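Local coordinates for glycoside hydrolase family protein (Novosphingobium sp. PP1Y, PDB 6Q2F), which acts as an alpha-L-rhamnosidase, probably hydrolysing the glycosidic bonds that hold L-rhamnose units in its substrates, at residues K494-I505 and D577-E586; N639-T647 and E667-H678. All blocks are in the same frame, centred on the assembly; numbering follows the deposited sequence.

Contact 1: K494-I505 and D577-E586; sequences KRGVRALLTDSI and DLKVYGEALE. With NA (sodium ion), chain B.
Asp503 and Glu583 reach the same sodium ion by different first torsions: CG of Asp503 lies anti to the backbone N (chi1 -154°), whereas that of Glu583 lies beside it (chi1 -65°) and the chain then runs out extended. Side by side and pointing the same way, the two carboxylates have planes 70° apart and bring Asp503 OD1 within 3.1 Å of Glu583 OE1, a closeness that the shared cation probably makes tolerable. Glu583 OE1 and Glu586 OE2 each bind sodium at 2.4 Å and Ser504 OG at 2.6 Å; Asp503 OD1 stands farther off, 3.0 Å from the ion. Glu644 completes the site. Asp503 OD1 has a second task, accepting Ser504 N at 2.8 Å from above the carboxylate plane, while the same N-H makes a weak bond to Glu583 OE1. With an alanine here the sodium loses its most distant ligand, and of the two carboxylate bonds Ser504 N would probably keep only the weak one to Glu583 OE1.

Behind the site, strands 497-502 and 579-582 run parallel. Lys579 bonds through its N to Arg498 O and through its O to Leu500 N, and Tyr581 repeats the pattern between Leu500 O and Thr502 N. Ala499 CB touches the edge of the Tyr581 ring, 3.9 Å from CE1 and in the ring plane, and Leu501 crosses the Tyr581 side chain at about a right angle. On the opposite face of the strands, Thr502 and Val580 meet helix 543-575. Such neighbouring strands, helix-covered on one side and carrying metal ligands at their C-terminal ends, are characteristic of a (beta/alpha)8 barrel.

Contact 2: N639-T647 and E667-H678; sequences NLVAAESMT and EFVTGVNRPVIH. With NA (sodium ion), chain B.
Val641 and Asn673 meet where the two parallel strands of a beta-alpha-beta crossover begin; strand 642-649 leads through helix 657-670 to strand 674-677 of the barrel. The Asn673 amide is gripped at both ends. Its OD1 accepts Val641 N at 2.8 Å, and its ND2 donates to Asn639 O at 3.1 Å, almost straight (173°) and within the amide plane; ND2 also bonds to Leu725 O, which leaves the group little freedom to turn. Val641 O in turn serves two donors: Asn673 N arrives in the carbonyl plane, on a lone pair, and Arg674 N comes tilted 33° from that plane.

Farther along, Val676 N gives to Ala643 O and Ser645 N to Val676 O, whereas Ala643 N makes only a weak bond to Arg674 O. Ser645 OG sits between two acceptors, 2.6 Å from Glu667 OE1 and 2.7 Å from Ala643 O, with a single proton to offer; the buried Glu667 carboxylate lies against Ser645. The guanidinium of Arg674 is met over one face by Leu640 CD1, while its NH2 bonds to Ser52 O.

At the far end His678 N is accepted by Ser645 O. With CG anti to the backbone N, His678 sets its ring against Thr647. The imidazole, with ND1 bonded to Gly698, lies alongside Glu644, whose carboxylate plane is 20° from the ring and whose OE1 binds sodium at 2.6 Å. Thr647 covers a face of that ring: its CG2 makes a CH-pi contact 4.0 Å from the His678 centroid, and its OG1 stands 3.2 Å from His678 CG.

The two contacts follow one another along the chain, yet both belong to one barrel sheet, with strand 604-610 paired to 579-582 on one edge and to 642-649 on the other. Their centres lie about 14 Å apart. The sodium site draws on both: contact 1 supplies four ligands and contact 2 the fifth. There the carboxylates crowd: Glu583 OE2, not bound to the ion, is 2.7 Å from Glu644 OE1. Deeper in the barrel, Tyr581 OH, also bonded to Glu127, lies 3.0 Å from Arg674 NH1, a probable hydrogen bond, and Tyr581 CD2 packs 3.9 Å from Ala642 CB. An ion at the strands' C-terminal ends is consistent with the usual active-site location in such barrels.

Contact 1: K494-I505 and D577-E586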
loop_
_atom_site.group_PDB
_atom_site.type_symbol
_atom_site.label_atom_id
_atom_site.label_comp_id
_atom_site.label_asym_id
_atom_site.label_seq_id
_atom_site.Cartn_x
_atom_site.Cartn_y
_atom_site.Cartn_z
ATOM N N LYS A 494 -15.706 4.404 -23.224
ATOM C CA LYS A 494 -16.393 3.125 -23.362
ATOM C C LYS A 494 -15.606 2.118 -24.190
ATOM O O LYS A 494 -15.901 0.921 -24.130
ATOM C CB LYS A 494 -17.768 3.339 -23.983
ATOM C CG LYS A 494 -18.672 4.178 -23.082
ATOM C CD LYS A 494 -20.104 4.206 -23.584
ATOM C CE LYS A 494 -21.071 4.223 -22.412
ATOM N NZ LYS A 494 -22.479 4.004 -22.844
ATOM N N ARG A 495 -14.607 2.572 -24.943
ATOM C CA ARG A 495 -13.810 1.706 -25.790
ATOM C C ARG A 495 -12.356 2.134 -25.680
ATOM O O ARG A 495 -12.060 3.292 -25.370
ATOM C CB ARG A 495 -14.301 1.770 -27.241
ATOM C CG ARG A 495 -15.646 1.039 -27.463
ATOM C CD ARG A 495 -16.152 1.226 -28.887
ATOM N NE ARG A 495 -15.476 0.353 -29.846
ATOM C CZ ARG A 495 -15.393 0.590 -31.156
ATOM N NH1 ARG A 495 -15.928 1.690 -31.680
ATOM N NH2 ARG A 495 -14.756 -0.268 -31.947
ATOM N N GLY A 496 -11.449 1.192 -25.930
ATOM C CA GLY A 496 -10.027 1.491 -25.900
ATOM C C GLY A 496 -9.519 1.659 -24.482
ATOM O O GLY A 496 -9.416 0.679 -23.735
ATOM N N VAL A 497 -9.164 2.888 -24.106
ATOM C CA VAL A 497 -8.772 3.183 -22.728
ATOM C C VAL A 497 -10.041 3.193 -21.873
ATOM O O VAL A 497 -10.934 4.018 -22.076
ATOM C CB VAL A 497 -8.020 4.516 -22.633
ATOM C CG1 VAL A 497 -7.563 4.779 -21.202
ATOM C CG2 VAL A 497 -6.819 4.521 -23.566
ATOM N N ARG A 498 -10.146 2.238 -20.947
ATOM C CA ARG A 498 -11.337 2.116 -20.119
ATOM C C ARG A 498 -11.131 2.663 -18.726
ATOM O O ARG A 498 -12.112 2.831 -17.995
ATOM C CB ARG A 498 -11.773 0.645 -19.977
ATOM C CG ARG A 498 -11.914 -0.095 -21.317
ATOM C CD ARG A 498 -12.939 0.617 -22.196
ATOM N NE ARG A 498 -14.167 0.876 -21.464
ATOM C CZ ARG A 498 -15.110 -0.034 -21.232
ATOM N NH1 ARG A 498 -14.957 -1.285 -21.664
ATOM N NH2 ARG A 498 -16.198 0.301 -20.541
ATOM N N ALA A 499 -9.885 2.898 -18.320
ATOM C CA ALA A 499 -9.676 3.131 -16.907
ATOM C C ALA A 499 -8.452 3.977 -16.673
ATOM O O ALA A 499 -7.525 4.022 -17.492
ATOM C CB ALA A 499 -9.531 1.794 -16.137
ATOM N N LEU A 500 -8.451 4.593 -15.504
ATOM C CA LEU A 500 -7.384 5.427 -14.988
ATOM C C LEU A 500 -6.828 4.742 -13.755
ATOM O O LEU A 500 -7.579 4.138 -12.987
ATOM C CB LEU A 500 -7.940 6.800 -14.607
ATOM C CG LEU A 500 -7.325 8.124 -15.012
ATOM C CD1 LEU A 500 -6.872 8.097 -16.463
ATOM C CD2 LEU A 500 -8.422 9.181 -14.793
ATOM N N LEU A 501 -5.527 4.825 -13.555
ATOM C CA LEU A 501 -4.907 4.267 -12.365
ATOM C C LEU A 501 -4.241 5.401 -11.607
ATOM O O LEU A 501 -3.414 6.119 -12.180
ATOM C CB LEU A 501 -3.878 3.191 -12.726
ATOM C CG LEU A 501 -2.866 2.909 -11.611
ATOM C CD1 LEU A 501 -3.570 2.254 -10.437
ATOM C CD2 LEU A 501 -1.792 1.959 -12.116
ATOM N N THR A 502 -4.613 5.582 -10.332
ATOM C CA THR A 502 -3.868 6.467 -9.444
ATOM C C THR A 502 -2.946 5.566 -8.632
ATOM O O THR A 502 -3.395 4.847 -7.733
ATOM C CB THR A 502 -4.779 7.324 -8.550
ATOM O OG1 THR A 502 -5.614 6.493 -7.739
ATOM C CG2 THR A 502 -5.663 8.250 -9.377
ATOM N N ASP A 503 -1.672 5.558 -9.012
ATOM C CA ASP A 503 -0.639 4.789 -8.337
ATOM C C ASP A 503 -0.506 5.278 -6.894
ATOM O O ASP A 503 -1.030 6.332 -6.517
ATOM C CB ASP A 503 0.678 4.962 -9.089
ATOM C CG ASP A 503 1.626 3.793 -8.907
ATOM O OD1 ASP A 503 1.349 2.919 -8.048
ATOM O OD2 ASP A 503 2.648 3.767 -9.619
ATOM N N SER A 504 0.203 4.495 -6.078
ATOM C CA SER A 504 0.392 4.877 -4.678
ATOM C C SER A 504 1.148 6.201 -4.605
ATOM O O SER A 504 2.013 6.489 -5.436
ATOM C CB SER A 504 1.142 3.774 -3.927
ATOM O OG SER A 504 2.338 3.473 -4.602
ATOM N N ILE A 505 0.803 7.034 -3.615
ATOM C CA ILE A 505 1.173 8.448 -3.654
ATOM C C ILE A 505 2.377 8.715 -2.766
ATOM O O ILE A 505 2.447 8.247 -1.626
ATOM C CB ILE A 505 -0.009 9.357 -3.270
ATOM C CG1 ILE A 505 0.375 10.812 -3.547
ATOM C CG2 ILE A 505 -0.406 9.190 -1.815
ATOM C CD1 ILE A 505 -0.880 11.750 -3.610
ATOM N N ASP A 577 -16.455 8.561 -18.857
ATOM C CA ASP A 577 -16.777 7.133 -19.010
ATOM C C ASP A 577 -15.600 6.226 -18.667
ATOM O O ASP A 577 -15.492 5.123 -19.196
ATOM C CB ASP A 577 -17.272 6.811 -20.427
ATOM C CG ASP A 577 -18.515 7.572 -20.796
ATOM O OD1 ASP A 577 -19.429 7.651 -19.961
ATOM O OD2 ASP A 577 -18.568 8.088 -21.930
ATOM N N LEU A 578 -14.719 6.689 -17.794
ATOM C CA LEU A 578 -13.591 5.905 -17.326
ATOM C C LEU A 578 -13.854 5.400 -15.908
ATOM O O LEU A 578 -14.541 6.052 -15.115
ATOM C CB LEU A 578 -12.311 6.745 -17.340
ATOM C CG LEU A 578 -11.836 7.264 -18.710
ATOM C CD1 LEU A 578 -10.743 8.327 -18.561
ATOM C CD2 LEU A 578 -11.289 6.097 -19.538
ATOM N N LYS A 579 -13.287 4.235 -15.592
ATOM C CA LYS A 579 -13.219 3.752 -14.217
ATOM C C LYS A 579 -11.874 4.120 -13.606
ATOM O O LYS A 579 -10.910 4.427 -14.306
ATOM C CB LYS A 579 -13.420 2.237 -14.157
ATOM C CG LYS A 579 -14.686 1.740 -14.793
ATOM C CD LYS A 579 -14.749 0.211 -14.773
ATOM C CE LYS A 579 -15.799 -0.326 -15.750
ATOM N NZ LYS A 579 -15.326 -0.301 -17.180
ATOM N N VAL A 580 -11.819 4.092 -12.278
ATOM C CA VAL A 580 -10.598 4.417 -11.535
ATOM C C VAL A 580 -10.175 3.205 -10.718
ATOM O O VAL A 580 -10.941 2.731 -9.866
ATOM C CB VAL A 580 -10.789 5.634 -10.626
ATOM C CG1 VAL A 580 -9.478 5.985 -9.911
ATOM C CG2 VAL A 580 -11.267 6.774 -11.447
ATOM N N TYR A 581 -8.976 2.695 -11.004
ATOM C CA TYR A 581 -8.219 1.859 -10.077
ATOM C C TYR A 581 -7.468 2.775 -9.117
ATOM O O TYR A 581 -6.709 3.646 -9.555
ATOM C CB TYR A 581 -7.218 0.985 -10.821
ATOM C CG TYR A 581 -7.806 -0.151 -11.600
ATOM C CD1 TYR A 581 -8.329 0.045 -12.861
ATOM C CD2 TYR A 581 -7.792 -1.445 -11.080
ATOM C CE1 TYR A 581 -8.863 -1.006 -13.568
ATOM C CE2 TYR A 581 -8.287 -2.497 -11.778
ATOM C CZ TYR A 581 -8.824 -2.288 -13.018
ATOM O OH TYR A 581 -9.340 -3.356 -13.695
ATOM N N GLY A 582 -7.651 2.575 -7.816
ATOM C CA GLY A 582 -7.123 3.561 -6.885
ATOM C C GLY A 582 -6.314 2.953 -5.755
ATOM O O GLY A 582 -6.864 2.311 -4.855
ATOM N N GLU A 583 -5.004 3.169 -5.795
ATOM C CA GLU A 583 -4.151 2.819 -4.677
ATOM C C GLU A 583 -4.133 3.990 -3.711
ATOM O O GLU A 583 -4.679 5.057 -3.986
ATOM C CB GLU A 583 -2.733 2.478 -5.148
ATOM C CG GLU A 583 -2.632 1.257 -5.999
ATOM C CD GLU A 583 -1.176 0.807 -6.227
ATOM O OE1 GLU A 583 -0.238 1.522 -5.809
ATOM O OE2 GLU A 583 -0.990 -0.266 -6.826
ATOM N N ALA A 584 -3.481 3.800 -2.576
ATOM C CA ALA A 584 -3.394 4.859 -1.586
ATOM C C ALA A 584 -1.970 5.044 -1.086
ATOM O O ALA A 584 -1.075 5.370 -1.866
ATOM C CB ALA A 584 -4.365 4.581 -0.430
ATOM N N LEU A 585 -1.756 4.917 0.218
ATOM C CA LEU A 585 -0.436 5.041 0.846
ATOM C C LEU A 585 0.519 3.894 0.598
ATOM O O LEU A 585 1.643 4.109 0.281
ATOM C CB LEU A 585 -0.537 5.365 2.335
ATOM C CG LEU A 585 -1.454 6.508 2.727
ATOM C CD1 LEU A 585 -1.593 6.636 4.218
ATOM C CD2 LEU A 585 -1.006 7.795 2.125
ATOM N N GLU A 586 0.005 2.684 0.742
ATOM C CA GLU A 586 0.731 1.433 0.489
ATOM C C GLU A 586 1.799 1.139 1.532
ATOM O O GLU A 586 1.786 0.060 2.139
ATOM C CB GLU A 586 1.375 1.412 -0.912
ATOM C CG GLU A 586 2.086 0.071 -1.209
ATOM C CD GLU A 586 2.719 0.008 -2.589
ATOM O OE1 GLU A 586 3.922 -0.295 -2.643
ATOM O OE2 GLU A 586 2.027 0.245 -3.598
HETATM NA NA NA B . 2.172 1.141 -5.804
HETATM O O HOH W 1 -16.392 7.507 -24.459
HETATM O O HOH W 2 -14.820 2.317 -18.569
HETATM O O HOH W 3 -17.554 2.891 -19.800
HETATM O O HOH W 4 -3.228 6.906 -5.075
HETATM O O HOH W 5 3.377 5.871 -1.262
#

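Contact 2: N639-T647 and E667-H678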
loop_
_atom_site.group_PDB
_atom_site.type_symbol
_atom_site.label_atom_id
_atom_site.label_comp_id
_atom_site.label_asym_id
_atom_site.label_seq_id
_atom_site.Cartn_x
_atom_site.Cartn_y
_atom_site.Cartn_z
ATOM N N ASN A 639 -16.939 -3.797 -4.536
ATOM C CA ASN A 639 -16.796 -5.252 -4.592
ATOM C C ASN A 639 -15.454 -5.732 -5.150
ATOM O O ASN A 639 -14.854 -6.604 -4.619
ATOM C CB ASN A 639 -17.980 -5.964 -5.213
ATOM C CG ASN A 639 -17.972 -7.453 -4.940
ATOM O OD1 ASN A 639 -17.787 -7.884 -3.848
ATOM N ND2 ASN A 639 -18.171 -8.221 -5.955
ATOM N N LEU A 640 -15.014 -5.137 -6.236
ATOM C CA LEU A 640 -13.736 -5.469 -6.804
ATOM C C LEU A 640 -12.607 -4.932 -5.928
ATOM O O LEU A 640 -12.675 -3.861 -5.424
ATOM C CB LEU A 640 -13.646 -4.940 -8.221
ATOM C CG LEU A 640 -14.579 -5.541 -9.250
ATOM C CD1 LEU A 640 -14.663 -4.733 -10.500
ATOM C CD2 LEU A 640 -14.214 -6.957 -9.583
ATOM N N VAL A 641 -11.571 -5.707 -5.755
ATOM C CA VAL A 641 -10.410 -5.333 -4.957
ATOM C C VAL A 641 -9.187 -5.695 -5.776
ATOM O O VAL A 641 -8.902 -6.884 -5.975
ATOM C CB VAL A 641 -10.361 -6.055 -3.604
ATOM C CG1 VAL A 641 -9.133 -5.621 -2.825
ATOM C CG2 VAL A 641 -11.632 -5.829 -2.797
ATOM N N ALA A 642 -8.452 -4.691 -6.226
ATOM C CA ALA A 642 -7.287 -4.970 -7.045
ATOM C C ALA A 642 -6.030 -4.933 -6.192
ATOM O O ALA A 642 -5.985 -4.317 -5.123
ATOM C CB ALA A 642 -7.164 -3.969 -8.200
ATOM N N ALA A 643 -4.998 -5.607 -6.679
ATOM C CA ALA A 643 -3.689 -5.466 -6.073
ATOM C C ALA A 643 -2.603 -5.549 -7.128
ATOM O O ALA A 643 -2.631 -6.406 -8.013
ATOM C CB ALA A 643 -3.459 -6.518 -4.988
ATOM N N GLU A 644 -1.673 -4.613 -7.030
ATOM C CA GLU A 644 -0.377 -4.675 -7.684
ATOM C C GLU A 644 0.370 -5.895 -7.146
ATOM O O GLU A 644 0.869 -5.881 -6.019
ATOM C CB GLU A 644 0.350 -3.347 -7.438
ATOM C CG GLU A 644 1.766 -3.256 -7.876
ATOM C CD GLU A 644 2.380 -1.960 -7.372
ATOM O OE1 GLU A 644 1.596 -1.041 -7.048
ATOM O OE2 GLU A 644 3.616 -1.891 -7.252
ATOM N N SER A 645 0.436 -6.962 -7.938
ATOM C CA SER A 645 0.674 -8.310 -7.419
ATOM C C SER A 645 2.064 -8.815 -7.786
ATOM O O SER A 645 2.408 -8.900 -8.967
ATOM C CB SER A 645 -0.385 -9.299 -7.928
ATOM O OG SER A 645 -1.689 -8.918 -7.567
HETATM N N MSE A 646 2.833 -9.180 -6.764
HETATM C CA MSE A 646 4.002 -10.044 -6.895
HETATM C C MSE A 646 5.204 -9.327 -7.419
HETATM O O MSE A 646 6.056 -9.911 -8.117
HETATM C CB MSE A 646 3.691 -11.258 -7.777
HETATM C CG MSE A 646 2.700 -12.153 -7.102
HETATM SE SE MSE A 646 2.273 -13.785 -8.059
HETATM C CE MSE A 646 1.222 -12.986 -9.263
ATOM N N THR A 647 5.289 -8.057 -7.059
ATOM C CA THR A 647 6.516 -7.322 -7.296
ATOM C C THR A 647 7.668 -8.064 -6.640
ATOM O O THR A 647 7.537 -8.582 -5.524
ATOM C CB THR A 647 6.414 -5.905 -6.745
ATOM O OG1 THR A 647 5.287 -5.255 -7.336
ATOM C CG2 THR A 647 7.691 -5.146 -7.078
ATOM N N GLU A 667 -2.879 -12.893 -1.278
ATOM C CA GLU A 667 -3.715 -11.789 -1.735
ATOM C C GLU A 667 -5.187 -12.177 -1.714
ATOM O O GLU A 667 -6.049 -11.395 -1.283
ATOM C CB GLU A 667 -3.314 -11.382 -3.145
ATOM C CG GLU A 667 -1.920 -10.809 -3.246
ATOM C CD GLU A 667 -1.573 -10.473 -4.671
ATOM O OE1 GLU A 667 -2.481 -10.069 -5.424
ATOM O OE2 GLU A 667 -0.395 -10.627 -5.030
ATOM N N PHE A 668 -5.491 -13.381 -2.204
ATOM C CA PHE A 668 -6.872 -13.842 -2.239
ATOM C C PHE A 668 -7.481 -13.881 -0.836
ATOM O O PHE A 668 -8.571 -13.349 -0.612
ATOM C CB PHE A 668 -6.930 -15.212 -2.904
ATOM C CG PHE A 668 -6.801 -15.164 -4.413
ATOM C CD1 PHE A 668 -7.380 -14.133 -5.137
ATOM C CD2 PHE A 668 -6.126 -16.158 -5.100
ATOM C CE1 PHE A 668 -7.293 -14.089 -6.508
ATOM C CE2 PHE A 668 -6.008 -16.113 -6.483
ATOM C CZ PHE A 668 -6.601 -15.079 -7.188
ATOM N N VAL A 669 -6.780 -14.491 0.130
ATOM C CA VAL A 669 -7.373 -14.678 1.453
ATOM C C VAL A 669 -7.419 -13.364 2.239
ATOM O O VAL A 669 -8.161 -13.259 3.219
ATOM C CB VAL A 669 -6.614 -15.778 2.222
ATOM C CG1 VAL A 669 -5.336 -15.227 2.875
ATOM C CG2 VAL A 669 -7.539 -16.444 3.249
ATOM N N THR A 670 -6.698 -12.321 1.790
ATOM C CA THR A 670 -6.804 -11.012 2.420
ATOM C C THR A 670 -7.936 -10.172 1.843
ATOM O O THR A 670 -8.306 -9.160 2.448
ATOM C CB THR A 670 -5.480 -10.267 2.295
ATOM O OG1 THR A 670 -4.423 -11.138 2.711
ATOM C CG2 THR A 670 -5.459 -8.999 3.207
ATOM N N GLY A 671 -8.512 -10.568 0.706
ATOM C CA GLY A 671 -9.637 -9.848 0.120
ATOM C C GLY A 671 -9.424 -9.397 -1.311
ATOM O O GLY A 671 -10.348 -8.840 -1.916
ATOM N N VAL A 672 -8.243 -9.593 -1.890
ATOM C CA VAL A 672 -8.042 -9.269 -3.295
ATOM C C VAL A 672 -8.833 -10.238 -4.161
ATOM O O VAL A 672 -8.865 -11.453 -3.905
ATOM C CB VAL A 672 -6.547 -9.315 -3.633
ATOM C CG1 VAL A 672 -6.329 -9.115 -5.141
ATOM C CG2 VAL A 672 -5.804 -8.263 -2.806
ATOM N N ASN A 673 -9.499 -9.704 -5.190
ATOM C CA ASN A 673 -10.139 -10.564 -6.178
ATOM C C ASN A 673 -9.930 -10.064 -7.603
ATOM O O ASN A 673 -10.646 -10.499 -8.507
ATOM C CB ASN A 673 -11.651 -10.707 -5.864
ATOM C CG ASN A 673 -12.356 -9.372 -5.779
ATOM O OD1 ASN A 673 -11.946 -8.392 -6.402
ATOM N ND2 ASN A 673 -13.438 -9.327 -5.019
ATOM N N ARG A 674 -9.012 -9.130 -7.828
ATOM C CA ARG A 674 -8.573 -8.776 -9.180
ATOM C C ARG A 674 -7.079 -8.514 -9.132
ATOM O O ARG A 674 -6.639 -7.367 -8.965
ATOM C CB ARG A 674 -9.310 -7.552 -9.732
ATOM C CG ARG A 674 -8.728 -7.072 -11.061
ATOM C CD ARG A 674 -9.654 -6.157 -11.803
ATOM N NE ARG A 674 -10.854 -6.847 -12.272
ATOM C CZ ARG A 674 -11.853 -6.249 -12.912
ATOM N NH1 ARG A 674 -11.798 -4.944 -13.164
ATOM N NH2 ARG A 674 -12.903 -6.952 -13.295
ATOM N N PRO A 675 -6.262 -9.558 -9.219
ATOM C CA PRO A 675 -4.818 -9.331 -9.245
ATOM C C PRO A 675 -4.438 -8.537 -10.487
ATOM O O PRO A 675 -5.007 -8.717 -11.569
ATOM C CB PRO A 675 -4.238 -10.750 -9.256
ATOM C CG PRO A 675 -5.338 -11.601 -8.564
ATOM C CD PRO A 675 -6.599 -10.993 -9.132
ATOM N N VAL A 676 -3.506 -7.611 -10.314
ATOM C CA VAL A 676 -2.904 -6.882 -11.417
ATOM C C VAL A 676 -1.415 -7.198 -11.331
ATOM O O VAL A 676 -0.710 -6.684 -10.451
ATOM C CB VAL A 676 -3.187 -5.373 -11.355
ATOM C CG1 VAL A 676 -2.662 -4.683 -12.635
ATOM C CG2 VAL A 676 -4.705 -5.128 -11.189
ATOM N N ILE A 677 -0.962 -8.105 -12.160
ATOM C CA ILE A 677 0.395 -8.560 -12.064
ATOM C C ILE A 677 1.455 -7.577 -12.437
ATOM O O ILE A 677 1.447 -7.049 -13.482
ATOM C CB ILE A 677 0.598 -9.871 -12.827
ATOM C CG1 ILE A 677 -0.374 -10.911 -12.331
ATOM C CG2 ILE A 677 2.014 -10.363 -12.683
ATOM C CD1 ILE A 677 -0.768 -11.926 -13.351
ATOM N N HIS A 678 2.366 -7.378 -11.526
ATOM C CA HIS A 678 3.502 -6.541 -11.717
ATOM C C HIS A 678 4.659 -7.441 -12.101
ATOM O O HIS A 678 5.139 -8.109 -11.239
ATOM C CB HIS A 678 3.832 -5.900 -10.397
ATOM C CG HIS A 678 4.949 -4.926 -10.455
ATOM N ND1 HIS A 678 6.254 -5.305 -10.612
ATOM C CD2 HIS A 678 4.957 -3.585 -10.373
ATOM C CE1 HIS A 678 7.015 -4.240 -10.648
ATOM N NE2 HIS A 678 6.253 -3.183 -10.500
HETATM NA NA NA B . 2.172 1.141 -5.804
#